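Local structure of Lpg2148(MvcA) (Legionella pneumophila subsp. pneumophila str. Philadelphia 1, 6K11) at residues 32-35 with 36-39; 369-372 with 373-377. The protein probably acts as a deamidase-type deubiquitinase through which Legionella pneumophila regulates the ubiquitin-conjugating enzyme UBE2N. All blocks are in the same frame, centred on the assembly; numbering follows the deposited sequence.

Each contact joins successive turns of its own helix, and the two helices lie against each other: 32-35 with 36-39 closes helix 28-39, whereas 369-372 with 373-377 sits within the long helix 358-381. Their centres are about 8 Å apart, far from the centre of the chain, and each is part buried, part surface. The polar tie between them runs from Glu37 OE2 to His376 NE2, 2.7 Å and probably a hydrogen bond; beside it, Ala36 packs on Leu377 and Ser39 on Met373. Contact 1 has backbone bonding that slackens at a helix end. Contact 2 keeps regular i to i+4 bonds and adds a threonine hydroxyl.

Contact 1: residues 32-35 with 36-39; sequences GQMQ and AERS
The carbonyl oxygen Gln33 O receives the backbone N-H of Glu37 at 3.0 Å, and the side chain of the same glutamate leans over that oxygen, with Glu37 CG 3.4 Å from Gln33 O. This follows from the first torsion of Glu37, which sets CG beside its own backbone N and opposite the carbonyl carbon; the chain then runs out straight. The carboxylate finds its main partner in another helix, where Glu37 OE2 is hydrogen-bonded to His376. Its other oxygen, OE1, meets the thioether of Met34 in an oblique crossing: Met34 SD lies 3.8 Å from Glu37 OE1, the methionine chain, bent at both chi2 and chi3, bringing its sulfur to the carboxylate.

In Arg38 the bend at chi3 folds the guanidinium back over the preceding turn, where Gln35 CA sits 4.2 Å above its plane, offset toward the rim of the group, and Met34 O lies over a face as well.

The backbone bonds grow less straight toward the end. Ala36 N to Gly32 O is nearly linear, at 168°. By Arg38 N to Met34 O the angle has fallen to 152°. Ser39 N reaches Gln35 O only weakly, at 135°. Ser39 N also makes a weak bond to Ala36 O, one residue closer along the chain. Ser39 OG has a weak bond to Glu56 of helix 49-64, the helix whose Val60 and Met64 receive the extended side chain of Gln35. Here is the final stretch of an amphipathic alpha-helix, its i to i+4 bonding slackening toward i to i+3, packed by its buried side against helices 49-64 and 358-381.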
loop_
_atom_site.group_PDB
_atom_site.type_symbol
_atom_site.label_atom_id
_atom_site.label_comp_id
_atom_site.label_asym_id
_atom_site.label_seq_id
_atom_site.Cartn_x
_atom_site.Cartn_y
_atom_site.Cartn_z
ATOM N N GLY A 32 -8.100 21.159 3.357
ATOM C CA GLY A 32 -8.753 21.341 4.644
ATOM C C GLY A 32 -10.240 21.038 4.599
ATOM O O GLY A 32 -10.777 20.391 5.500
ATOM N N GLN A 33 -10.931 21.507 3.553
ATOM C CA GLN A 33 -12.349 21.171 3.425
ATOM C C GLN A 33 -12.555 19.668 3.256
ATOM O O GLN A 33 -13.502 19.097 3.811
ATOM C CB GLN A 33 -12.975 21.940 2.248
ATOM C CG GLN A 33 -13.073 23.435 2.524
ATOM C CD GLN A 33 -14.174 24.122 1.700
ATOM O OE1 GLN A 33 -14.678 23.567 0.725
ATOM N NE2 GLN A 33 -14.541 25.331 2.100
ATOM N N MET A 34 -11.690 19.000 2.488
ATOM C CA MET A 34 -11.911 17.567 2.300
ATOM C C MET A 34 -11.610 16.785 3.582
ATOM O O MET A 34 -12.262 15.764 3.847
ATOM C CB MET A 34 -11.084 17.043 1.121
ATOM C CG MET A 34 -11.552 17.547 -0.283
ATOM S SD MET A 34 -13.365 17.499 -0.610
ATOM C CE MET A 34 -13.683 15.744 -0.693
ATOM N N GLN A 35 -10.654 17.261 4.397
ATOM C CA GLN A 35 -10.414 16.663 5.715
ATOM C C GLN A 35 -11.644 16.803 6.613
ATOM O O GLN A 35 -12.057 15.843 7.273
ATOM C CB GLN A 35 -9.190 17.311 6.380
ATOM C CG GLN A 35 -7.842 16.917 5.737
ATOM C CD GLN A 35 -6.656 17.799 6.158
ATOM O OE1 GLN A 35 -6.813 18.972 6.531
ATOM N NE2 GLN A 35 -5.455 17.219 6.104
ATOM N N ALA A 36 -12.239 18.001 6.652
ATOM C CA ALA A 36 -13.478 18.198 7.412
ATOM C C ALA A 36 -14.563 17.217 6.980
ATOM O O ALA A 36 -15.178 16.540 7.818
ATOM C CB ALA A 36 -13.963 19.641 7.254
ATOM N N GLU A 37 -14.806 17.115 5.668
ATOM C CA GLU A 37 -15.896 16.265 5.188
ATOM C C GLU A 37 -15.634 14.792 5.488
ATOM O O GLU A 37 -16.576 14.041 5.776
ATOM C CB GLU A 37 -16.134 16.524 3.691
ATOM C CG GLU A 37 -16.716 17.947 3.434
ATOM C CD GLU A 37 -16.787 18.356 1.962
ATOM O OE1 GLU A 37 -16.822 17.471 1.080
ATOM O OE2 GLU A 37 -16.808 19.580 1.695
ATOM N N ARG A 38 -14.365 14.374 5.493
ATOM C CA ARG A 38 -14.042 13.006 5.889
ATOM C C ARG A 38 -14.288 12.776 7.381
ATOM O O ARG A 38 -14.565 11.644 7.788
ATOM C CB ARG A 38 -12.591 12.681 5.522
ATOM C CG ARG A 38 -12.205 11.232 5.779
ATOM C CD ARG A 38 -10.738 10.921 5.465
ATOM N NE ARG A 38 -10.205 11.733 4.372
ATOM C CZ ARG A 38 -9.137 12.529 4.461
ATOM N NH1 ARG A 38 -8.741 13.223 3.400
ATOM N NH2 ARG A 38 -8.464 12.638 5.604
ATOM N N SER A 39 -14.205 13.829 8.202
ATOM C CA SER A 39 -14.413 13.723 9.646
ATOM C C SER A 39 -15.882 13.773 10.074
ATOM O O SER A 39 -16.210 13.251 11.148
ATOM C CB SER A 39 -13.659 14.844 10.375
ATOM O OG SER A 39 -12.258 14.635 10.321
#

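Contact 2: residues 369-372 with 373-377; sequences AKLA and MTEHL
Two consecutive turns of an alpha-helix, in the C-terminal half of helix 358-381, meet here through regular i to i+4 bonding, to which a threonine hydroxyl bonded back to the preceding turn is added. Lys370 O is the atom held twice. Thr374 N donates to it at 2.9 Å, and Thr374 OG1 donates to the same Lys370 O, also at 2.9 Å, the two arriving from opposite faces of the carbonyl plane. The hydroxyl stands well above that plane, 37° out of it. A chi1 of -56° brings it there, putting OG1 beside the backbone N of Thr374 and opposite the carbonyl carbon, and the bond in turn fixes the rotation of the side chain.

The side facing helices 28-39 and 49-64 is largely buried. Met373 lies against Val60 of helix 49-64 and Ser39 of helix 28-39, while its CB rests 3.3 Å from Ala369 O. Ala372 meets Glu29 of helix 28-39. His376, partly exposed, directs its ring off the helix, where NE2 is hydrogen-bonded to Glu37.

On the exposed face Leu371 and Glu375 lie against each other, four residues apart. The glutamate chain extends beyond a CG turned beside its own backbone N, and its carboxylate meets the branched end of the leucine. Glu375 CG touches Leu371 O at 3.3 Å, and at the outer end a methyl group makes a tight van der Waals contact with a carboxylate oxygen, Leu371 CD1 lying 3.2 Å from Glu375 OE1.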
loop_
_atom_site.group_PDB
_atom_site.type_symbol
_atom_site.label_atom_id
_atom_site.label_comp_id
_atom_site.label_asym_id
_atom_site.label_seq_id
_atom_site.Cartn_x
_atom_site.Cartn_y
_atom_site.Cartn_z
ATOM N N ALA A 369 -4.621 24.887 5.819
ATOM C CA ALA A 369 -5.462 23.691 5.770
ATOM C C ALA A 369 -6.212 23.493 7.082
ATOM O O ALA A 369 -7.385 23.093 7.086
ATOM C CB ALA A 369 -4.617 22.451 5.446
ATOM N N LYS A 370 -5.553 23.768 8.208
ATOM C CA LYS A 370 -6.220 23.639 9.508
ATOM C C LYS A 370 -7.357 24.649 9.651
ATOM O O LYS A 370 -8.457 24.306 10.101
ATOM C CB LYS A 370 -5.193 23.817 10.631
ATOM C CG LYS A 370 -5.787 23.741 12.060
ATOM C CD LYS A 370 -4.661 23.678 13.104
ATOM C CE LYS A 370 -5.171 23.189 14.463
ATOM N NZ LYS A 370 -4.071 23.034 15.472
ATOM N N LEU A 371 -7.104 25.904 9.289
ATOM C CA LEU A 371 -8.158 26.910 9.324
ATOM C C LEU A 371 -9.338 26.504 8.445
ATOM O O LEU A 371 -10.499 26.588 8.865
ATOM C CB LEU A 371 -7.589 28.255 8.887
ATOM C CG LEU A 371 -8.654 29.339 8.783
ATOM C CD1 LEU A 371 -9.156 29.690 10.189
ATOM C CD2 LEU A 371 -8.125 30.560 8.055
ATOM N N ALA A 372 -9.061 26.060 7.217
ATOM C CA ALA A 372 -10.140 25.658 6.316
ATOM C C ALA A 372 -10.919 24.476 6.881
ATOM O O ALA A 372 -12.160 24.433 6.806
ATOM C CB ALA A 372 -9.575 25.318 4.936
ATOM N N MET A 373 -10.208 23.496 7.435
ATOM C CA MET A 373 -10.875 22.353 8.053
ATOM C C MET A 373 -11.786 22.804 9.190
ATOM O O MET A 373 -12.948 22.376 9.280
ATOM C CB MET A 373 -9.829 21.346 8.560
ATOM C CG MET A 373 -10.430 20.079 9.182
ATOM S SD MET A 373 -9.234 18.899 9.895
ATOM C CE MET A 373 -10.370 17.745 10.674
ATOM N N THR A 374 -11.279 23.677 10.066
ATOM C CA THR A 374 -12.047 24.088 11.240
ATOM C C THR A 374 -13.281 24.890 10.837
ATOM O O THR A 374 -14.390 24.644 11.326
ATOM C CB THR A 374 -11.167 24.913 12.179
ATOM O OG1 THR A 374 -9.995 24.159 12.527
ATOM C CG2 THR A 374 -11.932 25.262 13.444
ATOM N N GLU A 375 -13.105 25.860 9.936
ATOM C CA GLU A 375 -14.240 26.674 9.514
ATOM C C GLU A 375 -15.275 25.834 8.770
ATOM O O GLU A 375 -16.484 26.008 8.968
ATOM C CB GLU A 375 -13.740 27.850 8.671
ATOM C CG GLU A 375 -12.819 28.782 9.471
ATOM C CD GLU A 375 -12.374 30.032 8.715
ATOM O OE1 GLU A 375 -12.002 31.034 9.381
ATOM O OE2 GLU A 375 -12.380 30.014 7.460
ATOM N N HIS A 376 -14.823 24.885 7.943
ATOM C CA HIS A 376 -15.761 24.041 7.208
ATOM C C HIS A 376 -16.542 23.133 8.154
ATOM O O HIS A 376 -17.753 22.934 7.985
ATOM C CB HIS A 376 -15.008 23.224 6.152
ATOM C CG HIS A 376 -15.871 22.715 5.036
ATOM N ND1 HIS A 376 -16.795 23.508 4.383
ATOM C CD2 HIS A 376 -15.955 21.490 4.461
ATOM C CE1 HIS A 376 -17.402 22.796 3.451
ATOM N NE2 HIS A 376 -16.914 21.570 3.475
ATOM N N LEU A 377 -15.867 22.579 9.164
ATOM C CA LEU A 377 -16.555 21.749 10.150
ATOM C C LEU A 377 -17.569 22.566 10.949
ATOM O O LEU A 377 -18.704 22.121 11.172
ATOM C CB LEU A 377 -15.516 21.108 11.071
ATOM C CG LEU A 377 -15.596 19.629 11.431
ATOM C CD1 LEU A 377 -16.019 18.769 10.257
ATOM C CD2 LEU A 377 -14.220 19.203 11.948
#